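Local coordinates for PLP-Dependent L-Arginine Hydroxylase MppP (Streptomyces wadayamensis, PDB 6C9B), which oxidises L-arginine using pyridoxal 5'-phosphate as cofactor, working as an oxidase rather than an oxygenase, and binds its 4-hydroxy-2-oxo acid product, at residues 55-60 / 257-262; 65-70 / 265-270; 156-159 / 164-167; 204-209 / 213-218. One frame throughout, in Å; residues are numbered along the deposited sequence.

Contact 1 of 4, residues 55-60 / 257-262; sequences RPVQQI and LILALI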
loop_
_atom_site.group_PDB
_atom_site.type_symbol
_atom_site.label_atom_id
_atom_site.label_comp_id
_atom_site.label_asym_id
_atom_site.label_seq_id
_atom_site.Cartn_x
_atom_site.Cartn_y
_atom_site.Cartn_z
ATOM N N ARG B 55 -21.343 10.027 -0.717
ATOM C CA ARG B 55 -20.966 10.899 0.376
ATOM C C ARG B 55 -19.525 11.357 0.233
ATOM O O ARG B 55 -18.703 10.676 -0.393
ATOM C CB ARG B 55 -21.129 10.191 1.725
ATOM C CG ARG B 55 -22.549 9.803 2.062
ATOM C CD ARG B 55 -22.612 9.153 3.428
ATOM N NE ARG B 55 -22.350 10.124 4.483
ATOM C CZ ARG B 55 -21.897 9.812 5.689
ATOM N NH1 ARG B 55 -21.641 8.551 6.008
ATOM N NH2 ARG B 55 -21.702 10.767 6.583
ATOM N N PRO B 56 -19.178 12.505 0.813
ATOM C CA PRO B 56 -17.770 12.920 0.846
ATOM C C PRO B 56 -16.948 11.939 1.654
ATOM O O PRO B 56 -17.332 11.545 2.761
ATOM C CB PRO B 56 -17.814 14.299 1.522
ATOM C CG PRO B 56 -19.256 14.690 1.568
ATOM C CD PRO B 56 -20.033 13.422 1.584
ATOM N N VAL B 57 -15.785 11.577 1.111
ATOM C CA VAL B 57 -14.957 10.579 1.767
ATOM C C VAL B 57 -14.548 11.042 3.162
ATOM O O VAL B 57 -14.382 10.212 4.067
ATOM C CB VAL B 57 -13.739 10.242 0.879
ATOM C CG1 VAL B 57 -12.894 11.487 0.613
ATOM C CG2 VAL B 57 -12.913 9.119 1.493
ATOM N N GLN B 58 -14.403 12.361 3.370
ATOM C CA GLN B 58 -13.973 12.875 4.670
ATOM C C GLN B 58 -14.967 12.527 5.773
ATOM O O GLN B 58 -14.571 12.305 6.927
ATOM C CB GLN B 58 -13.788 14.397 4.598
ATOM C CG GLN B 58 -13.633 15.091 5.957
ATOM C CD GLN B 58 -12.307 14.767 6.615
ATOM O OE1 GLN B 58 -12.247 14.050 7.617
ATOM N NE2 GLN B 58 -11.228 15.296 6.046
ATOM N N GLN B 59 -16.255 12.495 5.449
ATOM C CA GLN B 59 -17.249 12.169 6.460
ATOM C C GLN B 59 -17.198 10.689 6.795
ATOM O O GLN B 59 -17.230 10.301 7.969
ATOM C CB GLN B 59 -18.636 12.557 5.963
ATOM C CG GLN B 59 -18.815 14.050 5.747
ATOM C CD GLN B 59 -20.204 14.403 5.266
ATOM O OE1 GLN B 59 -21.092 13.550 5.210
ATOM N NE2 GLN B 59 -20.400 15.667 4.909
ATOM N N ILE B 60 -17.068 9.845 5.774
ATOM C CA ILE B 60 -16.943 8.416 6.021
ATOM C C ILE B 60 -15.672 8.142 6.811
ATOM O O ILE B 60 -15.672 7.374 7.783
ATOM C CB ILE B 60 -16.972 7.645 4.688
ATOM C CG1 ILE B 60 -18.323 7.848 3.993
ATOM C CG2 ILE B 60 -16.742 6.148 4.919
ATOM C CD1 ILE B 60 -18.353 7.296 2.569
ATOM N N LEU B 257 -14.885 2.749 0.499
ATOM C CA LEU B 257 -15.545 1.492 0.839
ATOM C C LEU B 257 -14.832 0.795 1.988
ATOM O O LEU B 257 -15.479 0.197 2.856
ATOM C CB LEU B 257 -15.603 0.568 -0.377
ATOM C CG LEU B 257 -16.424 -0.709 -0.131
ATOM C CD1 LEU B 257 -17.896 -0.384 -0.079
ATOM C CD2 LEU B 257 -16.184 -1.753 -1.208
ATOM N N ILE B 258 -13.496 0.843 2.003
ATOM C CA ILE B 258 -12.755 0.239 3.103
ATOM C C ILE B 258 -13.008 0.996 4.395
ATOM O O ILE B 258 -13.191 0.389 5.455
ATOM C CB ILE B 258 -11.259 0.167 2.747
ATOM C CG1 ILE B 258 -11.056 -0.821 1.622
ATOM C CG2 ILE B 258 -10.409 -0.192 3.974
ATOM C CD1 ILE B 258 -9.639 -0.863 1.090
ATOM N N LEU B 259 -13.074 2.324 4.328
ATOM C CA LEU B 259 -13.369 3.097 5.528
ATOM C C LEU B 259 -14.777 2.803 6.029
ATOM O O LEU B 259 -15.012 2.677 7.239
ATOM C CB LEU B 259 -13.201 4.582 5.222
ATOM C CG LEU B 259 -11.771 5.024 4.923
ATOM C CD1 LEU B 259 -11.763 6.386 4.287
ATOM C CD2 LEU B 259 -10.947 4.988 6.196
ATOM N N ALA B 260 -15.725 2.668 5.103
ATOM C CA ALA B 260 -17.077 2.273 5.497
ATOM C C ALA B 260 -17.066 0.897 6.152
ATOM O O ALA B 260 -17.734 0.674 7.166
ATOM C CB ALA B 260 -18.003 2.281 4.283
ATOM N N LEU B 261 -16.297 -0.039 5.597
ATOM C CA LEU B 261 -16.207 -1.358 6.210
ATOM C C LEU B 261 -15.622 -1.279 7.613
ATOM O O LEU B 261 -16.105 -1.955 8.529
ATOM C CB LEU B 261 -15.379 -2.298 5.327
ATOM C CG LEU B 261 -16.082 -2.909 4.129
ATOM C CD1 LEU B 261 -15.077 -3.619 3.247
ATOM C CD2 LEU B 261 -17.133 -3.905 4.623
ATOM N N ILE B 262 -14.573 -0.474 7.800
ATOM C CA ILE B 262 -13.973 -0.336 9.121
ATOM C C ILE B 262 -14.993 0.220 10.099
ATOM O O ILE B 262 -15.081 -0.207 11.261
ATOM C CB ILE B 262 -12.739 0.569 9.032
ATOM C CG1 ILE B 262 -11.627 -0.153 8.280
ATOM C CG2 ILE B 262 -12.287 0.995 10.437
ATOM C CD1 ILE B 262 -10.470 0.751 7.893
#
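I60 lays its branch methyl CG2 over the backbone of L259 and A260, where the chain passes from one residue to the next. I60 CG2 lies 3.6 Å from A260 N and 3.9 Å from L259 CB, and it also meets A260 CB at 4.1 Å. With chi1 at -63°, CG2 is anti to the backbone N, and this branch is the one that reaches the other helix. The small A260 side chain is consistent with this close approach to the backbone. One turn earlier, V57 adds a looser touch at the edge: V57 CG2 comes within 4.1 Å of L259 CD1, the two side chains meeting at a slant. I60, L259 and A260 are buried, whereas V57 is exposed. The polar groups lie apart from this apolar patch. R55 NH2 donates to Q59 OE1 at 3.2 Å, and its guanidinium also forms salt bridges with E51 and E63, tying the start of the helix to the end of the preceding one. The contact thus joins the first turn of helix 57-71 to the beginning of the long helix 256-291, whose L257 packs against L48 and W49 of helix 45-54 and against L228 of the second subunit.

Contact 2 of 4, residues 65-70 / 265-270; sequences HQAYFT and FSRDAA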
loop_
_atom_site.group_PDB
_atom_site.type_symbol
_atom_site.label_atom_id
_atom_site.label_comp_id
_atom_site.label_asym_id
_atom_site.label_seq_id
_atom_site.Cartn_x
_atom_site.Cartn_y
_atom_site.Cartn_z
ATOM N N HIS B 65 -12.824 6.510 11.795
ATOM C CA HIS B 65 -11.875 6.775 12.869
ATOM C C HIS B 65 -12.586 6.847 14.222
ATOM O O HIS B 65 -12.164 6.208 15.196
ATOM C CB HIS B 65 -11.112 8.074 12.605
ATOM C CG HIS B 65 -10.207 8.037 11.409
ATOM N ND1 HIS B 65 -9.580 9.169 10.925
ATOM C CD2 HIS B 65 -9.809 7.015 10.613
ATOM C CE1 HIS B 65 -8.857 8.847 9.866
ATOM N NE2 HIS B 65 -8.987 7.550 9.648
ATOM N N GLN B 66 -13.672 7.619 14.309
ATOM C CA GLN B 66 -14.375 7.710 15.587
ATOM C C GLN B 66 -14.780 6.325 16.081
ATOM O O GLN B 66 -14.570 5.982 17.248
ATOM C CB GLN B 66 -15.604 8.612 15.483
ATOM C CG GLN B 66 -16.414 8.608 16.786
ATOM C CD GLN B 66 -17.131 9.917 17.046
ATOM O OE1 GLN B 66 -16.818 10.629 18.004
ATOM N NE2 GLN B 66 -18.099 10.239 16.201
ATOM N N ALA B 67 -15.298 5.491 15.188
ATOM C CA ALA B 67 -15.764 4.179 15.610
ATOM C C ALA B 67 -14.619 3.317 16.124
ATOM O O ALA B 67 -14.770 2.639 17.150
ATOM C CB ALA B 67 -16.495 3.479 14.461
ATOM N N TYR B 68 -13.475 3.318 15.418
ATOM C CA TYR B 68 -12.365 2.427 15.757
ATOM C C TYR B 68 -11.655 2.885 17.034
ATOM O O TYR B 68 -11.431 2.087 17.953
ATOM C CB TYR B 68 -11.381 2.330 14.573
ATOM C CG TYR B 68 -10.247 1.377 14.865
ATOM C CD1 TYR B 68 -10.443 -0.007 14.833
ATOM C CD2 TYR B 68 -8.989 1.850 15.219
ATOM C CE1 TYR B 68 -9.428 -0.887 15.138
ATOM C CE2 TYR B 68 -7.965 0.963 15.542
ATOM C CZ TYR B 68 -8.199 -0.396 15.496
ATOM O OH TYR B 68 -7.217 -1.276 15.816
ATOM N N PHE B 69 -11.293 4.170 17.106
ATOM C CA PHE B 69 -10.605 4.689 18.290
ATOM C C PHE B 69 -11.464 4.549 19.543
ATOM O O PHE B 69 -10.967 4.150 20.597
ATOM C CB PHE B 69 -10.223 6.146 18.074
ATOM C CG PHE B 69 -9.063 6.335 17.140
ATOM C CD1 PHE B 69 -7.773 6.110 17.573
ATOM C CD2 PHE B 69 -9.263 6.800 15.854
ATOM C CE1 PHE B 69 -6.709 6.304 16.727
ATOM C CE2 PHE B 69 -8.197 6.997 15.001
ATOM C CZ PHE B 69 -6.913 6.747 15.453
ATOM N N THR B 70 -12.755 4.888 19.459
ATOM C CA THR B 70 -13.596 4.815 20.653
ATOM C C THR B 70 -13.813 3.371 21.082
ATOM O O THR B 70 -13.832 3.070 22.283
ATOM C CB THR B 70 -14.942 5.512 20.414
ATOM O OG1 THR B 70 -15.669 4.831 19.396
ATOM C CG2 THR B 70 -14.730 6.936 20.003
ATOM N N PHE B 265 -17.531 -2.723 10.864
ATOM C CA PHE B 265 -16.943 -3.775 11.690
ATOM C C PHE B 265 -16.667 -3.263 13.100
ATOM O O PHE B 265 -16.824 -4.005 14.081
ATOM C CB PHE B 265 -15.658 -4.316 11.035
ATOM C CG PHE B 265 -15.903 -5.492 10.109
ATOM C CD1 PHE B 265 -16.468 -5.305 8.857
ATOM C CD2 PHE B 265 -15.591 -6.776 10.513
ATOM C CE1 PHE B 265 -16.726 -6.402 8.022
ATOM C CE2 PHE B 265 -15.839 -7.876 9.681
ATOM C CZ PHE B 265 -16.400 -7.682 8.447
ATOM N N SER B 266 -16.266 -1.990 13.213
ATOM C CA SER B 266 -16.034 -1.390 14.519
ATOM C C SER B 266 -17.325 -1.286 15.308
ATOM O O SER B 266 -17.333 -1.532 16.513
ATOM C CB SER B 266 -15.417 -0.000 14.371
ATOM O OG SER B 266 -14.100 -0.077 13.886
ATOM N N ARG B 267 -18.428 -0.929 14.646
ATOM C CA ARG B 267 -19.696 -0.827 15.363
ATOM C C ARG B 267 -20.191 -2.198 15.817
ATOM O O ARG B 267 -20.740 -2.337 16.916
ATOM C CB ARG B 267 -20.724 -0.118 14.478
ATOM C CG ARG B 267 -20.367 1.362 14.285
ATOM C CD ARG B 267 -21.275 2.106 13.310
ATOM N NE ARG B 267 -20.985 3.547 13.334
ATOM C CZ ARG B 267 -21.517 4.440 12.505
ATOM N NH1 ARG B 267 -22.378 4.060 11.568
ATOM N NH2 ARG B 267 -21.184 5.719 12.610
ATOM N N ASP B 268 -20.023 -3.219 14.972
ATOM C CA ASP B 268 -20.386 -4.576 15.360
ATOM C C ASP B 268 -19.549 -5.034 16.548
ATOM O O ASP B 268 -20.058 -5.700 17.466
ATOM C CB ASP B 268 -20.191 -5.510 14.166
ATOM C CG ASP B 268 -20.350 -6.952 14.525
ATOM O OD1 ASP B 268 -21.498 -7.429 14.548
ATOM O OD2 ASP B 268 -19.338 -7.618 14.805
ATOM N N ALA B 269 -18.251 -4.706 16.522
ATOM C CA ALA B 269 -17.365 -5.009 17.641
ATOM C C ALA B 269 -17.837 -4.319 18.915
ATOM O O ALA B 269 -17.819 -4.920 19.991
ATOM C CB ALA B 269 -15.928 -4.603 17.286
ATOM N N ALA B 270 -18.305 -3.071 18.810
ATOM C CA ALA B 270 -18.759 -2.355 19.998
ATOM C C ALA B 270 -20.047 -2.947 20.555
ATOM O O ALA B 270 -20.297 -2.857 21.761
ATOM C CB ALA B 270 -18.972 -0.873 19.684
#
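A67 points its single methyl at the other helix and meets S266 there, A67 CB lying 3.6 Å from S266 CB. The same methyl is brushed more loosely by the aliphatic part of R267, whose extended chain passes alongside with R267 CG 4.4 Å from A67 CB; farther out, the R267 guanidinium has a long, weak ion pair with E264. Y68 follows, and its backbone comes nearest to the partner helix, with Y68 CA 5.4 Å from S266 CA. The hydroxyl of S266 tucks in against the root of this tyrosine: S266 OG is 3.6 Å from Y68 CA and 3.8 Å from Y68 CD1, where it sits at the ring edge, close to the ring plane. Setting CG of Y68 opposite its backbone N (chi1 -178°) brings that edge beside the serine. F69 turns instead to the sheet, packing on V84, L232 and V234 and stacking with Y77. At the end of the segment, T70 OG1 donates to Q66 O at 2.7 Å, its hydroxyl and its backbone N reaching that oxygen from opposite faces. The axes of the two segments approach to 8.7 Å and cross at 36°, a close pairing consistent with the small side chains of A67 and S266. S266 OG is hydrogen-bonded to I262 O, one turn back in its own helix, so the serine meets its neighbour through van der Waals contact alone. Close fit, rather than polar bonding, therefore joins the two helices here.

Contact 3 of 4, residues 156-159 / 164-167; sequences TTPN and RVLA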
loop_
_atom_site.group_PDB
_atom_site.type_symbol
_atom_site.label_atom_id
_atom_site.label_comp_id
_atom_site.label_asym_id
_atom_site.label_seq_id
_atom_site.Cartn_x
_atom_site.Cartn_y
_atom_site.Cartn_z
ATOM N N THR B 156 6.349 -1.622 19.886
ATOM C CA THR B 156 5.174 -2.345 19.427
ATOM C C THR B 156 4.421 -2.818 20.664
ATOM O O THR B 156 4.998 -3.513 21.511
ATOM C CB THR B 156 5.629 -3.526 18.575
ATOM O OG1 THR B 156 6.513 -3.058 17.547
ATOM C CG2 THR B 156 4.441 -4.253 17.940
ATOM N N THR B 157 3.154 -2.415 20.801
ATOM C CA THR B 157 2.386 -2.797 21.988
ATOM C C THR B 157 0.907 -2.921 21.654
ATOM O O THR B 157 0.304 -1.992 21.100
ATOM C CB THR B 157 2.585 -1.811 23.149
ATOM O OG1 THR B 157 1.755 -2.234 24.242
ATOM C CG2 THR B 157 2.223 -0.361 22.754
ATOM N N PRO B 158 0.291 -4.079 21.940
ATOM C CA PRO B 158 0.896 -5.333 22.404
ATOM C C PRO B 158 1.936 -5.811 21.429
ATOM O O PRO B 158 1.805 -5.627 20.207
ATOM C CB PRO B 158 -0.291 -6.296 22.484
ATOM C CG PRO B 158 -1.485 -5.404 22.607
ATOM C CD PRO B 158 -1.156 -4.215 21.756
ATOM N N ASN B 159 3.017 -6.383 21.945
ATOM C CA ASN B 159 4.084 -6.750 21.033
ATOM C C ASN B 159 3.671 -7.962 20.217
ATOM O O ASN B 159 2.884 -8.814 20.656
ATOM C CB ASN B 159 5.386 -7.035 21.768
ATOM C CG ASN B 159 6.612 -6.996 20.835
ATOM O OD1 ASN B 159 6.541 -6.542 19.654
ATOM N ND2 ASN B 159 7.741 -7.450 21.345
ATOM N N ARG B 164 3.239 -8.878 24.839
ATOM C CA ARG B 164 3.500 -8.087 26.027
ATOM C C ARG B 164 2.964 -6.683 25.831
ATOM O O ARG B 164 3.206 -6.059 24.796
ATOM C CB ARG B 164 5.002 -8.059 26.300
ATOM C CG ARG B 164 5.384 -7.733 27.729
ATOM C CD ARG B 164 6.446 -8.716 28.235
ATOM N NE ARG B 164 7.146 -8.185 29.406
ATOM C CZ ARG B 164 8.400 -8.476 29.742
ATOM N NH1 ARG B 164 9.135 -9.310 29.010
ATOM N NH2 ARG B 164 8.927 -7.911 30.819
ATOM N N VAL B 165 2.278 -6.164 26.841
ATOM C CA VAL B 165 1.602 -4.874 26.749
ATOM C C VAL B 165 2.377 -3.853 27.569
ATOM O O VAL B 165 2.630 -4.066 28.759
ATOM C CB VAL B 165 0.158 -4.967 27.262
ATOM C CG1 VAL B 165 -0.502 -3.606 27.295
ATOM C CG2 VAL B 165 -0.649 -5.915 26.403
ATOM N N LEU B 166 2.659 -2.707 26.961
ATOM C CA LEU B 166 3.284 -1.612 27.687
ATOM C C LEU B 166 2.232 -0.980 28.587
ATOM O O LEU B 166 1.257 -0.401 28.102
ATOM C CB LEU B 166 3.859 -0.603 26.699
ATOM C CG LEU B 166 4.768 0.472 27.258
ATOM C CD1 LEU B 166 6.097 -0.134 27.676
ATOM C CD2 LEU B 166 4.958 1.549 26.195
ATOM N N ALA B 167 2.409 -1.133 29.896
ATOM C CA ALA B 167 1.448 -0.635 30.871
ATOM C C ALA B 167 1.471 0.895 30.919
ATOM O O ALA B 167 2.459 1.546 30.559
ATOM C CB ALA B 167 1.761 -1.201 32.244
HETATM O O HOH W 1 5.084 -4.027 24.185
HETATM O O HOH W 2 -0.001 -0.611 25.436
#
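T157 crosses the L166 side chain at about a right angle, T157 CB lying 4.0 Å from L166 CB. With OG1 anti to the backbone N (chi1 178°), the hydroxyl is presented to segment 164-167. There T157 OG1 accepts the N-H of L166, its N 2.9 Å away, in a nearly straight bond (170°), and T157 OG1 touches V165 CG1 at 4.0 Å. A water shared with L166 O also lies 2.7 Å from T157 OG1. The next peptide, T157-P158, is cis, and the proline ring lies side by side with V165, P158 CG to V165 CG2 3.9 Å. R164 O gathers several donors: N159 N at 2.9 Å, a second water that also bridges to T156 O, and a CA-H contact from P158. The N159 amide leads away, to P113 O, T114 OG1 and E134, and the R164 guanidinium pairs with D135. These bonds close a tight buried loop after strand 152-156. Between the two segments, the Asn-Pro-Thr-Gly turn that starts at the pocket residue N160 is familiar from class I aminotransferases, and the cis P158 lies just ahead of it.

Contact 4 of 4, residues 204-209 / 213-218; sequences AVLQEA and WVVIED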
loop_
_atom_site.group_PDB
_atom_site.type_symbol
_atom_site.label_atom_id
_atom_site.label_comp_id
_atom_site.label_asym_id
_atom_site.label_seq_id
_atom_site.Cartn_x
_atom_site.Cartn_y
_atom_site.Cartn_z
ATOM N N ALA B 204 -4.107 10.273 25.613
ATOM C CA ALA B 204 -4.113 11.110 26.803
ATOM C C ALA B 204 -2.749 11.106 27.471
ATOM O O ALA B 204 -2.236 12.159 27.862
ATOM C CB ALA B 204 -5.199 10.624 27.760
ATOM N N VAL B 205 -2.138 9.926 27.582
ATOM C CA VAL B 205 -0.799 9.819 28.163
ATOM C C VAL B 205 0.198 10.608 27.329
ATOM O O VAL B 205 0.980 11.412 27.851
ATOM C CB VAL B 205 -0.380 8.342 28.289
ATOM C CG1 VAL B 205 1.048 8.241 28.823
ATOM C CG2 VAL B 205 -1.352 7.586 29.208
ATOM N N LEU B 206 0.192 10.390 26.018
ATOM C CA LEU B 206 1.178 11.044 25.160
ATOM C C LEU B 206 1.028 12.556 25.181
ATOM O O LEU B 206 2.026 13.290 25.247
ATOM C CB LEU B 206 1.038 10.529 23.727
ATOM C CG LEU B 206 1.422 9.070 23.560
ATOM C CD1 LEU B 206 0.961 8.579 22.210
ATOM C CD2 LEU B 206 2.920 8.833 23.756
ATOM N N GLN B 207 -0.208 13.044 25.108
ATOM C CA GLN B 207 -0.426 14.485 25.108
ATOM C C GLN B 207 -0.082 15.097 26.460
ATOM O O GLN B 207 0.450 16.210 26.519
ATOM C CB GLN B 207 -1.873 14.775 24.692
ATOM C CG GLN B 207 -2.109 14.400 23.225
ATOM C CD GLN B 207 -3.563 14.139 22.853
ATOM O OE1 GLN B 207 -4.405 13.833 23.703
ATOM N NE2 GLN B 207 -3.860 14.250 21.561
ATOM N N GLU B 208 -0.401 14.413 27.558
ATOM C CA GLU B 208 -0.065 14.955 28.874
ATOM C C GLU B 208 1.446 15.069 29.053
ATOM O O GLU B 208 1.939 16.002 29.709
ATOM C CB GLU B 208 -0.664 14.080 29.978
ATOM C CG GLU B 208 -0.199 14.438 31.411
ATOM C CD GLU B 208 -0.646 13.426 32.468
ATOM O OE1 GLU B 208 -1.436 13.800 33.364
ATOM O OE2 GLU B 208 -0.201 12.260 32.411
ATOM N N ALA B 209 2.198 14.109 28.506
ATOM C CA ALA B 209 3.654 14.125 28.658
ATOM C C ALA B 209 4.285 15.161 27.747
ATOM O O ALA B 209 5.340 15.715 28.076
ATOM C CB ALA B 209 4.236 12.733 28.359
ATOM N N TRP B 213 5.449 12.518 19.211
ATOM C CA TRP B 213 4.999 11.139 19.147
ATOM C C TRP B 213 4.319 10.816 17.826
ATOM O O TRP B 213 3.788 11.676 17.123
ATOM C CB TRP B 213 4.034 10.782 20.308
ATOM C CG TRP B 213 2.821 11.662 20.442
ATOM C CD1 TRP B 213 2.673 12.731 21.302
ATOM C CD2 TRP B 213 1.572 11.569 19.717
ATOM N NE1 TRP B 213 1.444 13.303 21.145
ATOM C CE2 TRP B 213 0.746 12.623 20.181
ATOM C CE3 TRP B 213 1.086 10.724 18.710
ATOM C CZ2 TRP B 213 -0.546 12.844 19.690
ATOM C CZ3 TRP B 213 -0.200 10.954 18.210
ATOM C CH2 TRP B 213 -1.000 12.003 18.708
ATOM N N VAL B 214 4.333 9.527 17.521
ATOM C CA VAL B 214 3.626 8.966 16.377
ATOM C C VAL B 214 3.047 7.649 16.842
ATOM O O VAL B 214 3.718 6.897 17.545
ATOM C CB VAL B 214 4.566 8.733 15.175
ATOM C CG1 VAL B 214 3.838 7.951 14.067
ATOM C CG2 VAL B 214 5.060 10.023 14.638
ATOM N N VAL B 215 1.806 7.361 16.448
ATOM C CA VAL B 215 1.200 6.068 16.706
ATOM C C VAL B 215 0.703 5.535 15.382
ATOM O O VAL B 215 0.063 6.266 14.628
ATOM C CB VAL B 215 0.032 6.133 17.703
ATOM C CG1 VAL B 215 -0.536 4.717 17.947
ATOM C CG2 VAL B 215 0.475 6.773 19.017
ATOM N N ILE B 216 1.001 4.273 15.096
ATOM C CA ILE B 216 0.460 3.620 13.917
ATOM C C ILE B 216 -0.552 2.604 14.402
ATOM O O ILE B 216 -0.193 1.545 14.918
ATOM C CB ILE B 216 1.538 2.948 13.063
ATOM C CG1 ILE B 216 2.541 3.992 12.580
ATOM C CG2 ILE B 216 0.882 2.302 11.853
ATOM C CD1 ILE B 216 3.748 3.408 11.807
ATOM N N GLU B 217 -1.820 2.929 14.230
ATOM C CA GLU B 217 -2.866 1.957 14.477
ATOM C C GLU B 217 -3.048 1.103 13.230
ATOM O O GLU B 217 -2.634 1.463 12.124
ATOM C CB GLU B 217 -4.179 2.654 14.826
ATOM C CG GLU B 217 -4.121 3.696 15.930
ATOM C CD GLU B 217 -4.258 3.144 17.343
ATOM O OE1 GLU B 217 -4.124 3.954 18.290
ATOM O OE2 GLU B 217 -4.488 1.931 17.520
ATOM N N ASP B 218 -3.672 -0.050 13.404
ATOM C CA ASP B 218 -3.893 -0.954 12.283
ATOM C C ASP B 218 -5.231 -1.616 12.514
ATOM O O ASP B 218 -5.463 -2.138 13.604
ATOM C CB ASP B 218 -2.765 -2.008 12.207
ATOM C CG ASP B 218 -2.995 -3.098 11.152
ATOM O OD1 ASP B 218 -3.700 -2.848 10.161
ATOM O OD2 ASP B 218 -2.432 -4.219 11.293
#
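The beta-alpha-beta unit formed by strand 184-188, helix 202-209 and strand 212-218 includes this contact, in which the helix packs onto the strand that follows it. Helix and strand run nearly antiparallel, the axes of the two segments approach to 10.1 Å, and L206 lies between them. L206 CB rests over one face of the W213 indole in a CH-pi contact, 3.8 Å from the centroid of the five-membered ring and only 14° off the ring normal. Farther along, the two methyls part: L206 CD1 reaches V215 CG2 at 3.7 Å while staying within 3.9 Å of W213 CD2, and L206 CD2 turns to W213 CB at 4.1 Å. One leucine thus bridges two residues that project from the same side of the strand. W213 CG sits between its backbone N and carbonyl carbon (chi1 55°), a setting that goes with an indole face turned to L206. At the outer end, the extended Q207 brings NE2 to 4.1 Å from W213 CZ2, its amide inclined 65° to the ring; this nitrogen also makes a weak hydrogen bond to G76 O. On the other side of the strand, V214 and I216 pack against L233, and I216 also meets helix 90-101. Strand 212-218 is therefore covered on both faces and leads directly to K221, which carries the pyridoxal phosphate as a Schiff base. This helix-covered, mixed seven-stranded sheet is the hallmark of the large domain of fold-type I pyridoxal phosphate enzymes.

How the contacts relate
Contacts 1, 3 and 4 are buried and contact 2 only partly so; contacts 1, 2 and 4 each have one exposed residue at the margin. Contacts 1 and 2 hold the same pair, helix 57-71 and helix 256-291, with centres 13 Å apart: the first through branched aliphatic side chains, the second through alanine and serine. Contact 4 packs a helix on the seven-stranded sheet in an apolar layer, and contact 3, nearest the centre of the chain, lies in a loop leaving that sheet and depends on hydrogen bonds and bridging waters. Contacts 2 and 4 touch directly, Y68 OH lying 3.0 Å from D218 O in a probable hydrogen bond, so the helix pair is joined to the sheet.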